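Local coordinates for protein peptidoglycan glycosyltransferase (Eggerthella lenta, PDB 4MNR) that belongs to the penicillin-binding proteins, joining a region of their dimerisation-domain family to a larger domain of the beta-lactamase clan, at residues Asp334-Pro340 with Thr360-Val366; Phe264-Lys268 with Glu278-Pro282; Gly56-Ser60 with Gln118-Gln122. One frame throughout, in Å; residues are numbered along the deposited sequence.

Interaction 1 (Asp334-Pro340 with Thr360-Val366); sequences DGVIMQP and TKLMQAV
I337 faces both L362 and M363 across an antiparallel two-stranded ribbon, which makes a classic beta bulge. Its carbonyl grips two amides, I337 O lying 2.8 Å from L362 N and 3.2 Å from M363 N, with both donors in the carbonyl plane, and I337 N returns a bond to M363 O at 2.8 Å. The extra residue moves the register by one, and past it Q339 N makes a nearly straight bond to T360 O (2.9 Å). At the far end G335 O accepts from A365 N at 2.8 Å and more weakly from V366 N, while a CA-H contact joins G335 CA to V366 O at 3.3 Å, a spot without room for a CB.

Among the polar side chains, Q364 bends at its second torsion (chi2 99°), which brings NE2 back to V366 O at 2.9 Å in its own segment, just past the end of the strand. A water links the same NE2 to the carbonyl of D334.

Apolar contacts differ between the faces. V336 lays CG1 across the aliphatic part of K361 and CG2 against the amide of Q364. I337 and M363 run side by side on the other face, with I337 CD1 4.1 Å from M363 CG. That face packs against helix 321-332, where I337 meets M326 and A330 and L362 meets M326, while V366 touches A193 and E197 of helix 188-197.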
# COMPACT_ATOMS: atom_id res chain seq x y z
N ASP A 334 -8.37 -12.36 9.12
CA ASP A 334 -8.16 -13.19 10.32
C ASP A 334 -6.68 -13.31 10.71
O ASP A 334 -6.25 -14.33 11.26
CB ASP A 334 -8.78 -14.59 10.14
CG ASP A 334 -10.28 -14.54 9.91
OD1 ASP A 334 -10.94 -13.60 10.44
OD2 ASP A 334 -10.81 -15.43 9.21
N GLY A 335 -5.91 -12.27 10.40
CA GLY A 335 -4.53 -12.18 10.83
C GLY A 335 -3.52 -12.67 9.81
O GLY A 335 -2.31 -12.52 10.00
N VAL A 336 -4.01 -13.24 8.71
CA VAL A 336 -3.13 -13.87 7.72
C VAL A 336 -2.90 -12.95 6.55
O VAL A 336 -3.86 -12.45 5.96
CB VAL A 336 -3.75 -15.17 7.19
CG1 VAL A 336 -2.84 -15.80 6.15
CG2 VAL A 336 -4.00 -16.14 8.34
N ILE A 337 -1.64 -12.73 6.21
CA ILE A 337 -1.31 -12.01 4.99
C ILE A 337 -1.07 -13.01 3.86
O ILE A 337 -0.17 -13.84 3.94
CB ILE A 337 -0.03 -11.18 5.19
CG1 ILE A 337 -0.26 -10.15 6.30
CG2 ILE A 337 0.38 -10.51 3.89
CD1 ILE A 337 0.98 -9.29 6.62
N MSE A 338 -1.90 -12.95 2.83
CA MSE A 338 -1.69 -13.76 1.63
C MSE A 338 -0.60 -13.12 0.76
O MSE A 338 -0.45 -11.89 0.76
CB MSE A 338 -2.99 -13.87 0.82
CG MSE A 338 -4.16 -14.48 1.60
SE MSE A 338 -3.83 -16.30 2.20
CE MSE A 338 -4.03 -17.18 0.47
N GLN A 339 0.15 -13.94 0.03
CA GLN A 339 1.17 -13.43 -0.88
C GLN A 339 0.51 -12.56 -1.96
O GLN A 339 -0.37 -13.03 -2.67
CB GLN A 339 1.90 -14.61 -1.52
CG GLN A 339 2.76 -14.24 -2.70
CD GLN A 339 3.94 -13.38 -2.30
OE1 GLN A 339 4.62 -13.66 -1.32
NE2 GLN A 339 4.18 -12.31 -3.05
N PRO A 340 0.93 -11.28 -2.08
CA PRO A 340 0.33 -10.45 -3.14
C PRO A 340 0.69 -10.99 -4.52
O PRO A 340 1.83 -11.40 -4.72
CB PRO A 340 0.98 -9.08 -2.92
CG PRO A 340 2.22 -9.36 -2.10
CD PRO A 340 1.86 -10.52 -1.23
N THR A 360 -1.73 -18.25 -1.81
CA THR A 360 -0.88 -18.93 -0.83
C THR A 360 -0.59 -17.99 0.32
O THR A 360 -0.36 -16.79 0.11
CB THR A 360 0.46 -19.30 -1.48
OG1 THR A 360 0.24 -20.17 -2.60
CG2 THR A 360 1.37 -19.99 -0.48
N LYS A 361 -0.60 -18.51 1.55
CA LYS A 361 -0.20 -17.73 2.72
C LYS A 361 1.24 -17.24 2.63
O LYS A 361 2.15 -17.99 2.27
CB LYS A 361 -0.36 -18.58 4.00
CG LYS A 361 0.17 -17.91 5.27
CD LYS A 361 -0.35 -18.60 6.52
CE LYS A 361 0.22 -19.99 6.69
NZ LYS A 361 -0.34 -20.63 7.91
N LEU A 362 1.45 -15.97 2.96
CA LEU A 362 2.79 -15.44 3.11
C LEU A 362 3.20 -15.51 4.57
O LEU A 362 4.23 -16.11 4.90
CB LEU A 362 2.86 -14.01 2.60
CG LEU A 362 4.21 -13.31 2.82
CD1 LEU A 362 5.39 -14.10 2.24
CD2 LEU A 362 4.14 -11.93 2.22
N MSE A 363 2.42 -14.90 5.45
CA MSE A 363 2.72 -14.97 6.88
C MSE A 363 1.49 -14.75 7.76
O MSE A 363 0.51 -14.14 7.34
CB MSE A 363 3.85 -14.00 7.25
CG MSE A 363 3.52 -12.55 6.99
SE MSE A 363 5.07 -11.41 7.34
CE MSE A 363 6.09 -11.77 5.72
N GLN A 364 1.54 -15.27 8.98
CA GLN A 364 0.51 -14.98 9.98
C GLN A 364 0.98 -13.80 10.83
O GLN A 364 1.89 -13.96 11.64
CB GLN A 364 0.30 -16.20 10.89
CG GLN A 364 -0.78 -15.99 11.94
CD GLN A 364 -2.11 -16.60 11.54
OE1 GLN A 364 -2.16 -17.65 10.89
NE2 GLN A 364 -3.21 -15.95 11.93
N ALA A 365 0.38 -12.62 10.64
CA ALA A 365 0.81 -11.44 11.39
C ALA A 365 0.37 -11.49 12.85
O ALA A 365 1.19 -11.30 13.75
CB ALA A 365 0.30 -10.14 10.73
N VAL A 366 -0.92 -11.72 13.08
CA VAL A 366 -1.48 -11.81 14.43
C VAL A 366 -2.55 -12.91 14.43
O VAL A 366 -2.89 -13.44 13.37
CB VAL A 366 -2.15 -10.49 14.88
CG1 VAL A 366 -1.11 -9.38 15.11
CG2 VAL A 366 -3.20 -10.04 13.87
O HOH W 1 -6.01 -16.90 11.43
O HOH W 2 -1.48 -15.40 -2.84

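Interaction 2 (Phe264-Lys268 with Glu278-Pro282); sequences FGFNK and ESLMP
N267 joins the two loop segments with its backbone and its side chain together. N267 N donates to S279 O at 2.8 Å, and two residues further on the side-chain amide takes over: OD1 of N267 accepts from M281 N (3.0 Å), and ND2 gives a weak bond to M281 O at 3.3 Å. The amide thus meets both polar groups of the M281 backbone, although the M281 N-H reaches OD1 from above the carbonyl plane, 36° out of it. With CG beside the backbone N (chi1 -64°), the amide is placed to continue the pairing begun by the main chain. F266 fills the apolar side: its CB and ring lie obliquely against CG of selenomethionine M281, the ring edge meets L280 O, with CD2 3.5 Å from that oxygen, and the M281 SE is 5.3 Å from the ring centroid in an oblique Met-aromatic contact.

One water also ties the loops, donating to G265 O and K268 O and accepting from S279 N. Further out, E262 holds N267 through a bond from ND2 to its carboxylate, S279 OG receives the amide of T320, and F187 meets the F266 ring edge-to-face. A261 packs against both F266 and M281.

The geometry is that of a helix end turned into a loop: G265, at positive phi, closes helix 242-263 in a Schellman motif, and a type II beta turn from G265 to K268 puts N267 at its third position, also with positive phi, beside the extended 278-282 segment.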
# COMPACT_ATOMS: atom_id res chain seq x y z
N PHE A 264 4.35 -8.29 10.37
CA PHE A 264 3.52 -7.76 9.29
C PHE A 264 4.33 -7.58 8.02
O PHE A 264 3.80 -7.09 7.02
CB PHE A 264 2.93 -6.40 9.67
CG PHE A 264 1.70 -6.49 10.53
CD1 PHE A 264 0.44 -6.42 9.96
CD2 PHE A 264 1.81 -6.58 11.91
CE1 PHE A 264 -0.70 -6.47 10.74
CE2 PHE A 264 0.67 -6.63 12.70
CZ PHE A 264 -0.59 -6.59 12.12
N GLY A 265 5.60 -7.94 8.04
CA GLY A 265 6.37 -7.93 6.81
C GLY A 265 7.50 -6.92 6.73
O GLY A 265 8.24 -6.92 5.74
N PHE A 266 7.64 -6.08 7.74
CA PHE A 266 8.79 -5.17 7.74
C PHE A 266 10.10 -5.95 7.85
O PHE A 266 10.18 -6.98 8.53
CB PHE A 266 8.64 -4.11 8.86
CG PHE A 266 7.61 -3.06 8.55
CD1 PHE A 266 6.26 -3.34 8.69
CD2 PHE A 266 7.99 -1.81 8.09
CE1 PHE A 266 5.29 -2.39 8.39
CE2 PHE A 266 7.04 -0.84 7.80
CZ PHE A 266 5.68 -1.12 7.94
N ASN A 267 11.13 -5.46 7.16
CA ASN A 267 12.45 -6.10 7.11
C ASN A 267 12.45 -7.48 6.48
O ASN A 267 13.35 -8.28 6.74
CB ASN A 267 13.11 -6.15 8.49
CG ASN A 267 13.41 -4.78 9.05
OD1 ASN A 267 13.59 -3.81 8.30
ND2 ASN A 267 13.50 -4.69 10.36
N LYS A 268 11.43 -7.76 5.67
CA LYS A 268 11.39 -8.99 4.88
C LYS A 268 11.40 -8.64 3.39
O LYS A 268 10.74 -7.71 2.96
CB LYS A 268 10.12 -9.78 5.19
CG LYS A 268 9.88 -10.06 6.66
CD LYS A 268 10.86 -11.07 7.22
CE LYS A 268 10.60 -11.32 8.69
NZ LYS A 268 9.15 -11.57 8.94
N GLU A 278 12.32 -3.41 0.10
CA GLU A 278 12.00 -3.92 1.43
C GLU A 278 11.48 -2.77 2.30
O GLU A 278 12.09 -1.70 2.33
CB GLU A 278 13.30 -4.47 2.02
CG GLU A 278 13.16 -5.27 3.28
CD GLU A 278 14.51 -5.78 3.77
OE1 GLU A 278 15.51 -5.61 3.04
OE2 GLU A 278 14.58 -6.33 4.88
N SER A 279 10.37 -2.99 3.00
CA SER A 279 9.91 -2.01 4.00
C SER A 279 10.80 -2.15 5.22
O SER A 279 11.28 -3.24 5.53
CB SER A 279 8.43 -2.24 4.34
OG SER A 279 7.61 -1.96 3.22
N LEU A 280 11.04 -1.04 5.91
CA LEU A 280 12.13 -0.99 6.89
C LEU A 280 11.69 -0.60 8.29
O LEU A 280 10.81 0.24 8.47
CB LEU A 280 13.20 0.01 6.42
CG LEU A 280 13.76 -0.24 5.02
CD1 LEU A 280 14.69 0.88 4.60
CD2 LEU A 280 14.47 -1.56 5.03
N MSE A 281 12.33 -1.23 9.28
CA MSE A 281 12.21 -0.86 10.69
C MSE A 281 13.60 -0.80 11.30
O MSE A 281 14.48 -1.57 10.92
CB MSE A 281 11.39 -1.90 11.47
CG MSE A 281 9.91 -1.68 11.45
SE MSE A 281 9.28 -0.08 12.38
CE MSE A 281 9.35 -0.57 14.26
N PRO A 282 13.80 0.10 12.27
CA PRO A 282 15.11 0.10 12.92
C PRO A 282 15.32 -1.18 13.71
O PRO A 282 14.35 -1.89 14.01
CB PRO A 282 15.02 1.28 13.90
CG PRO A 282 13.92 2.13 13.38
CD PRO A 282 12.94 1.20 12.72
O HOH W 3 9.19 -5.78 3.34

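Interaction 3 (Gly56-Ser60 with Gln118-Gln122); sequences GDLAS and QQAAQ
Q122 reaches from helix 115-125 into the turn at D57-S60 and takes the A59 N-H on its amide oxygen, with A59 N 2.7 Å from Q122 OE1 along an almost straight bond (178°). The same oxygen accepts a second hydrogen from Q118, one helical turn earlier, whose NE2 is 2.9 Å away in the carbonyl plane of Q122. Two donors thus fix the rotation of the Q122 amide, and the extended chain beyond CG carries it across to the loop. Close by, L58 CD1 presses on the Q118 chain at 3.6 Å from CG, and the end of the Q118 amide lies against A59, with NE2 3.6 Å from A59 CA.

The loop is a type II beta turn from D57 to S60, with A59 at positive phi in its third position and also at the N-cap of helix 60-63. Q118 is anchored from behind as well: its OE1 accepts from M145 N on strand 142-148, so the helix joins this turn to the edge of the five-stranded antiparallel sheet of the transpeptidase domain.

Toward D57 the contact slackens. Q122 NE2 makes two weak, bent bonds there, at 3.1 Å to D57 O and 3.3 Å to D57 OD1, and the carboxylate and amide planes are 77° apart. Three waters bridge the two segments here. One lies between D57 OD2 and Q122 NE2, while the other two link D57 OD1 to the Q119 amide, one at OE1 and one at NE2, which also donates to D123.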
# COMPACT_ATOMS: atom_id res chain seq x y z
N GLY A 56 -4.68 3.48 -23.28
CA GLY A 56 -4.40 4.82 -22.77
C GLY A 56 -3.52 4.75 -21.54
O GLY A 56 -2.48 4.12 -21.58
N ASP A 57 -3.94 5.39 -20.45
CA ASP A 57 -3.11 5.35 -19.24
C ASP A 57 -3.53 4.31 -18.21
O ASP A 57 -3.12 4.37 -17.05
CB ASP A 57 -3.02 6.75 -18.60
CG ASP A 57 -4.33 7.23 -18.01
OD1 ASP A 57 -5.33 6.47 -18.00
OD2 ASP A 57 -4.36 8.39 -17.54
N LEU A 58 -4.32 3.32 -18.63
CA LEU A 58 -4.80 2.29 -17.71
C LEU A 58 -3.65 1.39 -17.26
O LEU A 58 -3.03 0.71 -18.08
CB LEU A 58 -5.91 1.46 -18.38
CG LEU A 58 -6.68 0.52 -17.44
CD1 LEU A 58 -7.56 1.31 -16.45
CD2 LEU A 58 -7.52 -0.45 -18.24
N ALA A 59 -3.34 1.43 -15.96
CA ALA A 59 -2.27 0.63 -15.36
C ALA A 59 -0.91 0.77 -16.06
O ALA A 59 -0.17 -0.19 -16.15
CB ALA A 59 -2.70 -0.85 -15.31
N SER A 60 -0.58 1.98 -16.51
CA SER A 60 0.66 2.17 -17.27
C SER A 60 1.91 1.66 -16.57
O SER A 60 2.75 1.01 -17.20
CB SER A 60 0.84 3.63 -17.64
OG SER A 60 -0.16 4.01 -18.56
N GLN A 118 -9.46 -0.37 -11.29
CA GLN A 118 -8.22 0.30 -11.67
C GLN A 118 -8.49 1.75 -12.07
O GLN A 118 -7.79 2.65 -11.64
CB GLN A 118 -7.55 -0.45 -12.83
CG GLN A 118 -6.26 0.22 -13.32
CD GLN A 118 -5.12 0.08 -12.34
OE1 GLN A 118 -5.04 -0.89 -11.59
NE2 GLN A 118 -4.20 1.05 -12.37
N GLN A 119 -9.55 1.98 -12.84
CA GLN A 119 -9.88 3.34 -13.27
C GLN A 119 -10.27 4.20 -12.06
O GLN A 119 -9.91 5.38 -11.99
CB GLN A 119 -11.00 3.34 -14.32
CG GLN A 119 -11.25 4.71 -14.91
CD GLN A 119 -10.03 5.24 -15.63
OE1 GLN A 119 -9.52 4.60 -16.55
NE2 GLN A 119 -9.55 6.41 -15.21
N ALA A 120 -11.00 3.61 -11.11
CA ALA A 120 -11.39 4.36 -9.92
C ALA A 120 -10.16 4.76 -9.11
O ALA A 120 -10.09 5.88 -8.60
CB ALA A 120 -12.35 3.54 -9.05
N ALA A 121 -9.20 3.85 -9.00
CA ALA A 121 -7.96 4.16 -8.28
C ALA A 121 -7.21 5.30 -8.96
O ALA A 121 -6.69 6.21 -8.31
CB ALA A 121 -7.09 2.92 -8.18
N GLN A 122 -7.16 5.26 -10.29
CA GLN A 122 -6.49 6.32 -11.04
C GLN A 122 -7.23 7.65 -10.94
O GLN A 122 -6.61 8.70 -10.83
CB GLN A 122 -6.30 5.89 -12.50
CG GLN A 122 -5.41 4.68 -12.62
CD GLN A 122 -5.16 4.26 -14.06
OE1 GLN A 122 -4.74 3.12 -14.32
NE2 GLN A 122 -5.37 5.17 -15.01
O HOH W 4 -5.48 8.24 -14.95
O HOH W 5 -7.56 4.76 -18.24
O HOH W 6 -7.70 7.87 -16.92

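Interactions 1 and 2 abut within the same part of the fold: F264 and G265 lie against the ribbon, with I337 CD1 3.6 Å from F264 O and A365 CB 3.8 Å from F264 CD1. Both also pack on helices 188-197 and 321-332. Interaction 3 stands apart, its centre about 27 Å from that of interaction 1 and about 28 Å from that of interaction 2, where a turn meets helix 115-125. All three are partly buried, but only interaction 1 includes exposed residues. Chemistry follows the elements joined: backbone pairing between strands in 1, an asparagine and an aromatic ring between loops in 2, and glutamine amides with bridging waters between turn and helix in 3.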